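Local coordinates for hypothetical protein yihE (Escherichia coli, PDB 1ZYL) that acts as a serine/threonine protein kinase that phosphorylates proteins, itself included, and probably shields the cell from stress linked to reactive oxygen species, at residues L175-E180 against R305-F310; I182-A187 against E312-L317; D229-L234 against A271-Y276; A279-R284 against E300-R305. All coordinates share one frame; numbering follows the deposited sequence.

Interaction 1 (L175-E180 against R305-F310); sequences LKATDE and RQTATF
A177 is the close point of this contact: its methyl group faces the helix 305-310, and its CA lies 5.9 Å from the CA of F310. The axes of the two short helical segments approach to 8.7 Å and run in nearly the same direction, at 25° to each other. A177 CB has two side-chain neighbours, T307 CG2 at 3.8 Å and F310 CB at 4.1 Å, and also rests on the backbone at T307 O, 3.7 Å away. T307 can offer its methyl because CG2 stands anti to the backbone N (chi1 -61° for OG1), while T307 OG1 turns back to bond W303 O one helical turn earlier. F310 lies alongside T178, both pointing the same way, and T178 OG1 meets the ring at its edge, in plane, near CE1. That hydroxyl is bonded to F174 O, so its polar need is met within its own helix. F310 also packs on L181 and on L278 of helix 266-283. On the solvent side, the exposed K176 and E180 pair with each other, NZ to OE2 2.8 Å, without touching 305-310, and the exposed A308 faces away. Close, near-parallel packing of two helices over a small alanine, here in the helical lobe of a kinase-like fold, is what this contact exemplifies.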
# COMPACT_ATOMS: atom_id res chain seq x y z
N LEU A 175 -12.01 -9.95 -19.67
CA LEU A 175 -13.11 -9.57 -18.80
C LEU A 175 -13.78 -10.82 -18.25
O LEU A 175 -14.36 -10.79 -17.17
CB LEU A 175 -14.13 -8.71 -19.56
CG LEU A 175 -13.63 -7.35 -20.07
CD1 LEU A 175 -14.81 -6.51 -20.57
CD2 LEU A 175 -12.90 -6.61 -18.97
N LYS A 176 -13.69 -11.93 -18.98
CA LYS A 176 -14.29 -13.18 -18.54
C LYS A 176 -13.45 -13.74 -17.39
O LYS A 176 -13.98 -14.14 -16.36
CB LYS A 176 -14.33 -14.18 -19.70
CG LYS A 176 -15.10 -15.47 -19.44
CD LYS A 176 -15.05 -16.34 -20.67
CE LYS A 176 -15.90 -17.59 -20.55
NZ LYS A 176 -15.37 -18.55 -19.54
N ALA A 177 -12.14 -13.76 -17.58
CA ALA A 177 -11.25 -14.25 -16.55
C ALA A 177 -11.41 -13.38 -15.30
O ALA A 177 -11.29 -13.88 -14.18
CB ALA A 177 -9.80 -14.20 -17.04
N THR A 178 -11.68 -12.09 -15.49
CA THR A 178 -11.86 -11.21 -14.33
C THR A 178 -13.13 -11.56 -13.56
O THR A 178 -13.08 -11.86 -12.37
CB THR A 178 -11.90 -9.73 -14.75
OG1 THR A 178 -10.60 -9.32 -15.19
CG2 THR A 178 -12.31 -8.85 -13.59
N ASP A 179 -14.27 -11.53 -14.24
CA ASP A 179 -15.54 -11.87 -13.63
C ASP A 179 -15.38 -13.16 -12.81
O ASP A 179 -15.75 -13.23 -11.64
CB ASP A 179 -16.61 -12.05 -14.71
CG ASP A 179 -16.93 -10.75 -15.45
OD1 ASP A 179 -17.69 -10.79 -16.44
OD2 ASP A 179 -16.44 -9.69 -15.05
N GLU A 180 -14.81 -14.18 -13.44
CA GLU A 180 -14.59 -15.46 -12.79
C GLU A 180 -13.77 -15.29 -11.52
O GLU A 180 -13.99 -15.98 -10.53
CB GLU A 180 -13.84 -16.40 -13.74
CG GLU A 180 -14.73 -17.35 -14.55
CD GLU A 180 -14.12 -17.74 -15.88
OE1 GLU A 180 -12.87 -17.84 -15.98
OE2 GLU A 180 -14.89 -17.96 -16.84
N ARG A 305 -0.93 -12.56 -20.44
CA ARG A 305 -0.33 -13.08 -19.22
C ARG A 305 -1.23 -12.78 -18.04
O ARG A 305 -1.40 -13.61 -17.15
CB ARG A 305 1.04 -12.45 -18.95
CG ARG A 305 2.10 -12.70 -20.01
CD ARG A 305 3.50 -12.51 -19.42
NE ARG A 305 4.47 -12.05 -20.40
CZ ARG A 305 4.50 -10.81 -20.91
NH1 ARG A 305 5.42 -10.48 -21.80
NH2 ARG A 305 3.60 -9.91 -20.52
N GLN A 306 -1.79 -11.58 -18.04
CA GLN A 306 -2.67 -11.15 -16.96
C GLN A 306 -3.90 -12.04 -16.94
O GLN A 306 -4.31 -12.50 -15.88
CB GLN A 306 -3.07 -9.69 -17.17
CG GLN A 306 -3.32 -8.90 -15.90
CD GLN A 306 -2.07 -8.74 -15.07
OE1 GLN A 306 -1.03 -8.33 -15.58
NE2 GLN A 306 -2.17 -9.05 -13.78
N THR A 307 -4.47 -12.28 -18.12
CA THR A 307 -5.65 -13.13 -18.25
C THR A 307 -5.38 -14.52 -17.66
O THR A 307 -6.19 -15.08 -16.95
CB THR A 307 -6.04 -13.28 -19.73
OG1 THR A 307 -6.35 -11.98 -20.25
CG2 THR A 307 -7.25 -14.18 -19.89
N ALA A 308 -4.22 -15.06 -17.97
CA ALA A 308 -3.85 -16.36 -17.47
C ALA A 308 -3.61 -16.30 -15.96
O ALA A 308 -3.92 -17.25 -15.24
CB ALA A 308 -2.61 -16.85 -18.20
N THR A 309 -3.04 -15.19 -15.48
CA THR A 309 -2.80 -15.07 -14.06
C THR A 309 -4.12 -15.06 -13.30
O THR A 309 -4.25 -15.68 -12.26
CB THR A 309 -2.04 -13.78 -13.71
OG1 THR A 309 -0.64 -13.93 -14.02
CG2 THR A 309 -2.21 -13.46 -12.21
N PHE A 310 -5.10 -14.34 -13.83
CA PHE A 310 -6.39 -14.31 -13.16
C PHE A 310 -6.96 -15.73 -13.14
O PHE A 310 -7.27 -16.26 -12.08
CB PHE A 310 -7.34 -13.33 -13.87
CG PHE A 310 -7.00 -11.87 -13.63
CD1 PHE A 310 -7.81 -10.87 -14.14
CD2 PHE A 310 -5.87 -11.50 -12.89
CE1 PHE A 310 -7.52 -9.52 -13.90
CE2 PHE A 310 -5.57 -10.15 -12.64
CZ PHE A 310 -6.40 -9.16 -13.15

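Interaction 2 (I182-A187 against E312-L317); sequences IAAVTA and EQAKVL
A184 and L317 face each other: the alanine methyl points toward the segment 312-317, and the leucine side chain reaches back to meet it, L317 CD1 lying 3.7 Å from A184 CB. The branch is set by two torsions. L317 CG stands beside its own backbone N, anti to the carbonyl carbon (chi1 -67°), and CD1 then extends away from CA (chi2 151°), which carries that methyl onto the neighbouring helix; there it also comes 4.1 Å from V185 N. The stem of the leucine follows, with L317 CB 4.2 Å from A184 CB. A314 stands differently, its CB pointing across the contact and not into it, so the two alanine methyls only brush, A184 CB to A314 CB 4.3 Å. Their backbones are nonetheless close, with the CA atoms of A184 and A314 5.9 Å apart, a spacing that two such small residues allow. V185 contributes a flank, its methyls turning instead to M272 of helix 266-283 and L153 of helix 149-161. L317 also touches L181 and H188 of helix 171-188, whereas K315 points away from the contact and is exposed. All contacts across the segments are apolar or simple van der Waals touches. Paired alanines beside a covering leucine make this a small-residue helix-helix interface, joining the C-terminal part of helix 171-188 to the last residues of helix 300-316 and L317 in the helical lobe.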
# COMPACT_ATOMS: atom_id res chain seq x y z
N ILE A 182 -13.49 -12.38 -9.67
CA ILE A 182 -14.24 -11.68 -8.63
C ILE A 182 -15.36 -12.56 -8.06
O ILE A 182 -15.79 -12.36 -6.92
CB ILE A 182 -14.81 -10.29 -9.10
CG1 ILE A 182 -16.20 -10.43 -9.71
CG2 ILE A 182 -13.86 -9.64 -10.09
CD1 ILE A 182 -17.32 -10.33 -8.68
N ALA A 183 -15.83 -13.53 -8.83
CA ALA A 183 -16.87 -14.42 -8.30
C ALA A 183 -16.22 -15.30 -7.23
O ALA A 183 -16.76 -15.49 -6.14
CB ALA A 183 -17.45 -15.28 -9.40
N ALA A 184 -15.04 -15.83 -7.54
CA ALA A 184 -14.33 -16.69 -6.61
C ALA A 184 -13.95 -15.96 -5.32
O ALA A 184 -14.21 -16.45 -4.23
CB ALA A 184 -13.08 -17.25 -7.27
N VAL A 185 -13.33 -14.79 -5.44
CA VAL A 185 -12.95 -14.05 -4.24
C VAL A 185 -14.18 -13.66 -3.43
O VAL A 185 -14.18 -13.78 -2.20
CB VAL A 185 -12.11 -12.79 -4.61
CG1 VAL A 185 -12.70 -12.11 -5.79
CG2 VAL A 185 -12.06 -11.84 -3.44
N THR A 186 -15.24 -13.21 -4.10
CA THR A 186 -16.46 -12.84 -3.39
C THR A 186 -16.98 -14.04 -2.57
O THR A 186 -17.37 -13.89 -1.42
CB THR A 186 -17.59 -12.38 -4.36
OG1 THR A 186 -17.57 -13.22 -5.52
CG2 THR A 186 -17.41 -10.93 -4.79
N ALA A 187 -16.96 -15.22 -3.17
CA ALA A 187 -17.43 -16.42 -2.50
C ALA A 187 -16.63 -16.80 -1.26
O ALA A 187 -17.10 -17.57 -0.43
CB ALA A 187 -17.47 -17.60 -3.48
N GLU A 312 -5.60 -18.45 -13.21
CA GLU A 312 -4.84 -19.27 -12.28
C GLU A 312 -5.22 -19.00 -10.82
O GLU A 312 -5.28 -19.93 -10.00
CB GLU A 312 -3.34 -19.05 -12.47
CG GLU A 312 -2.61 -20.30 -12.89
CD GLU A 312 -3.04 -21.51 -12.08
OE1 GLU A 312 -3.00 -21.44 -10.83
OE2 GLU A 312 -3.43 -22.53 -12.70
N GLN A 313 -5.48 -17.74 -10.49
CA GLN A 313 -5.86 -17.35 -9.13
C GLN A 313 -7.17 -17.97 -8.69
O GLN A 313 -7.32 -18.34 -7.53
CB GLN A 313 -5.95 -15.83 -9.00
CG GLN A 313 -4.71 -15.19 -8.38
CD GLN A 313 -4.48 -15.65 -6.96
OE1 GLN A 313 -5.30 -15.42 -6.08
NE2 GLN A 313 -3.35 -16.31 -6.72
N ALA A 314 -8.13 -18.07 -9.61
CA ALA A 314 -9.42 -18.66 -9.26
C ALA A 314 -9.25 -20.14 -8.89
O ALA A 314 -9.98 -20.66 -8.05
CB ALA A 314 -10.40 -18.51 -10.41
N LYS A 315 -8.26 -20.80 -9.49
CA LYS A 315 -8.01 -22.20 -9.19
C LYS A 315 -7.41 -22.36 -7.80
O LYS A 315 -7.61 -23.37 -7.12
CB LYS A 315 -7.10 -22.81 -10.25
CG LYS A 315 -7.76 -22.89 -11.62
CD LYS A 315 -6.83 -23.44 -12.68
CE LYS A 315 -7.53 -23.46 -14.04
NZ LYS A 315 -6.57 -23.77 -15.14
N VAL A 316 -6.66 -21.35 -7.37
CA VAL A 316 -6.04 -21.36 -6.06
C VAL A 316 -7.12 -21.18 -5.00
O VAL A 316 -6.99 -21.66 -3.87
CB VAL A 316 -5.02 -20.21 -5.93
CG1 VAL A 316 -4.44 -20.16 -4.53
CG2 VAL A 316 -3.92 -20.40 -6.96
N LEU A 317 -8.19 -20.50 -5.38
CA LEU A 317 -9.32 -20.23 -4.49
C LEU A 317 -10.30 -21.40 -4.42
O LEU A 317 -11.25 -21.37 -3.64
CB LEU A 317 -10.04 -18.96 -4.95
CG LEU A 317 -9.24 -17.66 -4.82
CD1 LEU A 317 -9.68 -16.65 -5.87
CD2 LEU A 317 -9.41 -17.10 -3.43

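Interaction 3 (D229-L234 against A271-Y276); sequences DLWMLL and AMRLVY
R273 lies against W231, and this pairing is mostly van der Waals: W231 CH2 comes 4.3 Å from R273 CD, while W231 CZ2 approaches the edge of the guanidinium close to its plane. The arginine reaches this place by running out extended (chi1 178°, chi2 -172°) before bending at chi3. M232 also lies against the guanidinium, but its sulfur is modelled too near the arginine for the detail to be trusted. Within its own segment, M232 CG rests over one face of the W231 ring, toward the rim, and M232 further touches H203. The ionic partner of R273 lies outside the segments: NH2 forms a salt bridge to D201 OD2, the probable proton acceptor. A leucine replacing R273 would probably leave D201 without this cationic mate and take from W231 the guanidinium edge beside CZ2. The segment 229-234 is itself held by hydrogen bonds from outside the contact: H199 N to D229 OD1 and, weakly, G200 N to OD2 tie it to the loop that carries D201, and H133 NE2 to OD1 ties it to helix 119-136. That sequence, H199-G200-D201 followed by N206, matches the catalytic loop of the phosphotransferase branch of the protein-kinase-like fold.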
# COMPACT_ATOMS: atom_id res chain seq x y z
N ASP A 229 -1.42 -6.72 6.58
CA ASP A 229 -0.06 -6.26 6.83
C ASP A 229 0.89 -7.42 7.12
O ASP A 229 2.05 -7.20 7.49
CB ASP A 229 -0.04 -5.29 8.01
CG ASP A 229 -0.76 -3.98 7.72
OD1 ASP A 229 -1.14 -3.29 8.69
OD2 ASP A 229 -0.94 -3.65 6.53
N LEU A 230 0.41 -8.65 6.94
CA LEU A 230 1.25 -9.81 7.20
C LEU A 230 1.48 -10.73 6.02
O LEU A 230 2.59 -11.24 5.83
CB LEU A 230 0.68 -10.63 8.35
CG LEU A 230 0.65 -10.00 9.75
CD1 LEU A 230 0.14 -11.05 10.73
CD2 LEU A 230 2.04 -9.53 10.15
N TRP A 231 0.47 -10.96 5.19
CA TRP A 231 0.68 -11.89 4.10
C TRP A 231 1.76 -11.52 3.09
O TRP A 231 2.49 -12.39 2.63
CB TRP A 231 -0.64 -12.21 3.37
CG TRP A 231 -1.15 -11.15 2.45
CD1 TRP A 231 -1.98 -10.12 2.77
CD2 TRP A 231 -0.85 -11.01 1.06
NE1 TRP A 231 -2.23 -9.35 1.66
CE2 TRP A 231 -1.55 -9.87 0.60
CE3 TRP A 231 -0.07 -11.74 0.15
CZ2 TRP A 231 -1.49 -9.45 -0.74
CZ3 TRP A 231 -0.00 -11.32 -1.17
CH2 TRP A 231 -0.71 -10.18 -1.60
N MET A 232 1.91 -10.24 2.76
CA MET A 232 2.92 -9.86 1.77
C MET A 232 4.35 -10.00 2.24
O MET A 232 5.28 -9.74 1.47
CB MET A 232 2.69 -8.43 1.25
CG MET A 232 1.52 -8.32 0.27
SD MET A 232 1.27 -6.68 -0.40
CE MET A 232 0.49 -5.90 0.98
N LEU A 233 4.55 -10.42 3.48
CA LEU A 233 5.89 -10.58 4.01
C LEU A 233 6.50 -11.94 3.66
O LEU A 233 7.69 -12.03 3.39
CB LEU A 233 5.90 -10.40 5.54
CG LEU A 233 5.62 -9.00 6.14
CD1 LEU A 233 5.56 -9.08 7.65
CD2 LEU A 233 6.71 -8.03 5.72
N LEU A 234 5.68 -12.98 3.66
CA LEU A 234 6.16 -14.33 3.38
C LEU A 234 6.93 -14.44 2.09
O LEU A 234 6.58 -13.83 1.09
CB LEU A 234 4.99 -15.30 3.34
CG LEU A 234 3.88 -15.14 4.38
CD1 LEU A 234 3.13 -16.47 4.43
CD2 LEU A 234 4.44 -14.79 5.76
N ALA A 271 -5.71 -11.74 -4.69
CA ALA A 271 -6.52 -11.60 -5.89
C ALA A 271 -6.97 -10.15 -5.95
O ALA A 271 -6.97 -9.52 -7.00
CB ALA A 271 -7.74 -12.50 -5.81
N MET A 272 -7.34 -9.62 -4.78
CA MET A 272 -7.81 -8.25 -4.68
C MET A 272 -6.76 -7.23 -5.08
O MET A 272 -7.05 -6.29 -5.82
CB MET A 272 -8.30 -7.98 -3.26
CG MET A 272 -9.68 -8.56 -2.96
SD MET A 272 -10.19 -8.45 -1.24
CE MET A 272 -10.84 -9.89 -1.17
N ARG A 273 -5.53 -7.42 -4.60
CA ARG A 273 -4.44 -6.50 -4.91
C ARG A 273 -4.10 -6.61 -6.39
O ARG A 273 -3.65 -5.65 -7.03
CB ARG A 273 -3.20 -6.84 -4.09
CG ARG A 273 -1.99 -5.96 -4.38
CD ARG A 273 -0.74 -6.45 -3.69
NE ARG A 273 -0.38 -5.65 -2.53
CZ ARG A 273 0.33 -4.53 -2.59
NH1 ARG A 273 0.77 -4.08 -3.76
NH2 ARG A 273 0.61 -3.86 -1.48
N LEU A 274 -4.32 -7.79 -6.93
CA LEU A 274 -4.01 -8.04 -8.32
C LEU A 274 -4.91 -7.25 -9.24
O LEU A 274 -4.43 -6.50 -10.10
CB LEU A 274 -4.13 -9.53 -8.63
CG LEU A 274 -2.89 -10.20 -9.20
CD1 LEU A 274 -1.66 -9.85 -8.39
CD2 LEU A 274 -3.12 -11.69 -9.19
N VAL A 275 -6.21 -7.40 -9.06
CA VAL A 275 -7.14 -6.69 -9.91
C VAL A 275 -7.16 -5.18 -9.68
O VAL A 275 -7.34 -4.42 -10.62
CB VAL A 275 -8.56 -7.28 -9.77
CG1 VAL A 275 -8.87 -7.48 -8.32
CG2 VAL A 275 -9.58 -6.37 -10.41
N TYR A 276 -6.96 -4.74 -8.45
CA TYR A 276 -6.96 -3.31 -8.20
C TYR A 276 -5.76 -2.64 -8.86
O TYR A 276 -5.88 -1.56 -9.44
CB TYR A 276 -6.95 -3.00 -6.69
CG TYR A 276 -6.92 -1.51 -6.39
CD1 TYR A 276 -8.04 -0.70 -6.63
CD2 TYR A 276 -5.76 -0.89 -5.93
CE1 TYR A 276 -8.00 0.68 -6.42
CE2 TYR A 276 -5.70 0.48 -5.71
CZ TYR A 276 -6.82 1.27 -5.96
OH TYR A 276 -6.76 2.63 -5.75

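Interaction 4 (A279-R284 against E300-R305); sequences AWLMRR and EDYWLR
A Met-aromatic contact, between M282 and W303, joins the end of helix 266-283 to the beginning of helix 300-316. The two side chains come from opposite directions and bridge backbones that stay well apart, their CA atoms 12.7 Å from each other. M282 SD is 4.1 Å from W303 CH2 and 5.4 Å from the centroid of the six-membered ring, 74° off the ring normal, an oblique approach. M282 CG stands beside the backbone N (chi1 -59°) and the extended chi2 (-177°) carries SD out to the ring; the bend at chi3 turns only CE. Beside this pair, L281 CD1 meets the end of the tyrosine, 4.2 Å from Y302 OH. The two aromatic residues support one another, with Y302 CD1 lying 3.7 Å above one face of the W303 ring, toward its rim. The indole is further fixed by an edge-to-face meeting with F174, and M282 packs on F160 of helix 149-161. Between the segments the contact is thus made by long side chains through van der Waals touches, with at most a modest sulfur-aromatic component, in a buried setting; W303 NE1, the polar atom of the ring, is satisfied by its hydrogen bond to L297 O and asks nothing of the sulfur.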
# COMPACT_ATOMS: atom_id res chain seq x y z
N ALA A 279 -6.22 -1.31 -12.33
CA ALA A 279 -6.99 -0.07 -12.45
C ALA A 279 -6.11 1.09 -11.97
O ALA A 279 -6.13 2.19 -12.54
CB ALA A 279 -8.27 -0.15 -11.62
N TRP A 280 -5.34 0.82 -10.93
CA TRP A 280 -4.45 1.81 -10.35
C TRP A 280 -3.54 2.36 -11.43
O TRP A 280 -3.45 3.57 -11.60
CB TRP A 280 -3.63 1.17 -9.23
CG TRP A 280 -2.70 2.09 -8.55
CD1 TRP A 280 -3.01 2.97 -7.56
CD2 TRP A 280 -1.30 2.21 -8.77
NE1 TRP A 280 -1.88 3.64 -7.14
CE2 TRP A 280 -0.81 3.19 -7.87
CE3 TRP A 280 -0.40 1.59 -9.64
CZ2 TRP A 280 0.54 3.56 -7.82
CZ3 TRP A 280 0.95 1.96 -9.59
CH2 TRP A 280 1.40 2.94 -8.68
N LEU A 281 -2.86 1.48 -12.16
CA LEU A 281 -1.97 1.90 -13.25
C LEU A 281 -2.76 2.62 -14.31
O LEU A 281 -2.42 3.72 -14.70
CB LEU A 281 -1.30 0.69 -13.89
CG LEU A 281 -0.17 0.02 -13.13
CD1 LEU A 281 0.10 -1.33 -13.75
CD2 LEU A 281 1.07 0.89 -13.15
N MET A 282 -3.83 1.99 -14.77
CA MET A 282 -4.68 2.58 -15.79
C MET A 282 -5.10 4.00 -15.42
O MET A 282 -4.89 4.93 -16.19
CB MET A 282 -5.91 1.70 -16.03
CG MET A 282 -5.57 0.27 -16.48
SD MET A 282 -6.99 -0.80 -16.85
CE MET A 282 -7.23 -0.38 -18.53
N ARG A 283 -5.68 4.18 -14.24
CA ARG A 283 -6.15 5.51 -13.82
C ARG A 283 -5.11 6.61 -13.83
O ARG A 283 -5.44 7.77 -14.04
CB ARG A 283 -6.79 5.45 -12.43
CG ARG A 283 -8.18 4.83 -12.40
CD ARG A 283 -8.56 4.44 -10.99
NE ARG A 283 -9.77 3.61 -10.97
CZ ARG A 283 -10.13 2.84 -9.95
NH1 ARG A 283 -11.25 2.13 -10.04
NH2 ARG A 283 -9.38 2.76 -8.86
N ARG A 284 -3.86 6.24 -13.62
CA ARG A 284 -2.76 7.20 -13.58
C ARG A 284 -1.98 7.26 -14.90
O ARG A 284 -0.88 7.79 -14.95
CB ARG A 284 -1.81 6.81 -12.45
CG ARG A 284 -2.47 6.81 -11.09
CD ARG A 284 -1.66 6.05 -10.04
NE ARG A 284 -2.08 6.43 -8.69
CZ ARG A 284 -3.31 6.28 -8.20
NH1 ARG A 284 -3.58 6.68 -6.96
NH2 ARG A 284 -4.27 5.71 -8.93
N GLU A 300 -0.25 -6.85 -26.16
CA GLU A 300 -1.13 -7.99 -25.87
C GLU A 300 -0.47 -8.92 -24.87
O GLU A 300 -1.09 -9.32 -23.90
CB GLU A 300 -1.40 -8.82 -27.11
CG GLU A 300 -1.79 -8.07 -28.33
CD GLU A 300 -2.02 -9.03 -29.47
OE1 GLU A 300 -3.17 -9.48 -29.64
OE2 GLU A 300 -1.02 -9.35 -30.17
N ASP A 301 0.78 -9.29 -25.15
CA ASP A 301 1.52 -10.20 -24.28
C ASP A 301 1.12 -9.96 -22.84
O ASP A 301 0.75 -10.89 -22.12
CB ASP A 301 3.04 -9.98 -24.42
CG ASP A 301 3.58 -10.43 -25.76
OD1 ASP A 301 3.20 -9.83 -26.79
OD2 ASP A 301 4.40 -11.37 -25.79
N TYR A 302 1.18 -8.71 -22.43
CA TYR A 302 0.84 -8.33 -21.07
C TYR A 302 -0.59 -8.67 -20.69
O TYR A 302 -0.82 -9.20 -19.61
CB TYR A 302 1.10 -6.84 -20.89
CG TYR A 302 0.77 -6.33 -19.51
CD1 TYR A 302 -0.43 -5.67 -19.27
CD2 TYR A 302 1.64 -6.55 -18.45
CE1 TYR A 302 -0.75 -5.24 -17.99
CE2 TYR A 302 1.32 -6.12 -17.17
CZ TYR A 302 0.13 -5.47 -16.94
OH TYR A 302 -0.20 -5.06 -15.67
N TRP A 303 -1.55 -8.39 -21.56
CA TRP A 303 -2.94 -8.70 -21.25
C TRP A 303 -3.27 -10.17 -21.40
O TRP A 303 -4.32 -10.61 -20.95
CB TRP A 303 -3.90 -7.84 -22.08
CG TRP A 303 -3.83 -6.42 -21.67
CD1 TRP A 303 -3.05 -5.45 -22.21
CD2 TRP A 303 -4.45 -5.84 -20.52
NE1 TRP A 303 -3.14 -4.30 -21.47
CE2 TRP A 303 -3.99 -4.51 -20.42
CE3 TRP A 303 -5.35 -6.31 -19.55
CZ2 TRP A 303 -4.38 -3.65 -19.40
CZ3 TRP A 303 -5.75 -5.45 -18.53
CH2 TRP A 303 -5.26 -4.14 -18.47
N LEU A 304 -2.39 -10.93 -22.03
CA LEU A 304 -2.62 -12.36 -22.17
C LEU A 304 -2.11 -12.99 -20.89
O LEU A 304 -2.78 -13.84 -20.32
CB LEU A 304 -1.86 -12.93 -23.35
CG LEU A 304 -2.38 -12.51 -24.72
CD1 LEU A 304 -1.59 -13.23 -25.79
CD2 LEU A 304 -3.85 -12.83 -24.83
N ARG A 305 -0.93 -12.56 -20.44
CA ARG A 305 -0.33 -13.08 -19.22
C ARG A 305 -1.23 -12.78 -18.04
O ARG A 305 -1.40 -13.61 -17.15
CB ARG A 305 1.04 -12.45 -18.95
CG ARG A 305 2.10 -12.70 -20.01
CD ARG A 305 3.50 -12.51 -19.42
NE ARG A 305 4.47 -12.05 -20.40
CZ ARG A 305 4.50 -10.81 -20.91
NH1 ARG A 305 5.42 -10.48 -21.80
NH2 ARG A 305 3.60 -9.91 -20.52

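How the interactions relate
From the N terminus, helix 171-188 comes first and supplies 175-180 and 182-187, whose partners arrive only at the end of the chain. Interaction 3 closes first, when 271-276 returns to 229-234; interaction 4 follows in series, 300-305 meeting 279-284 further along the same helix, 266-283. Helix 300-316 then closes interaction 1, and its last residues with L317 close interaction 2, whose segments alternate with those of interaction 1, so these two cross. Both enclose interactions 3 and 4. Helix 266-283 connects the set: L274 and V275 touch T309 and F310, and M272 meets V185. The helical bundle is thereby tied to the region of the catalytic loop.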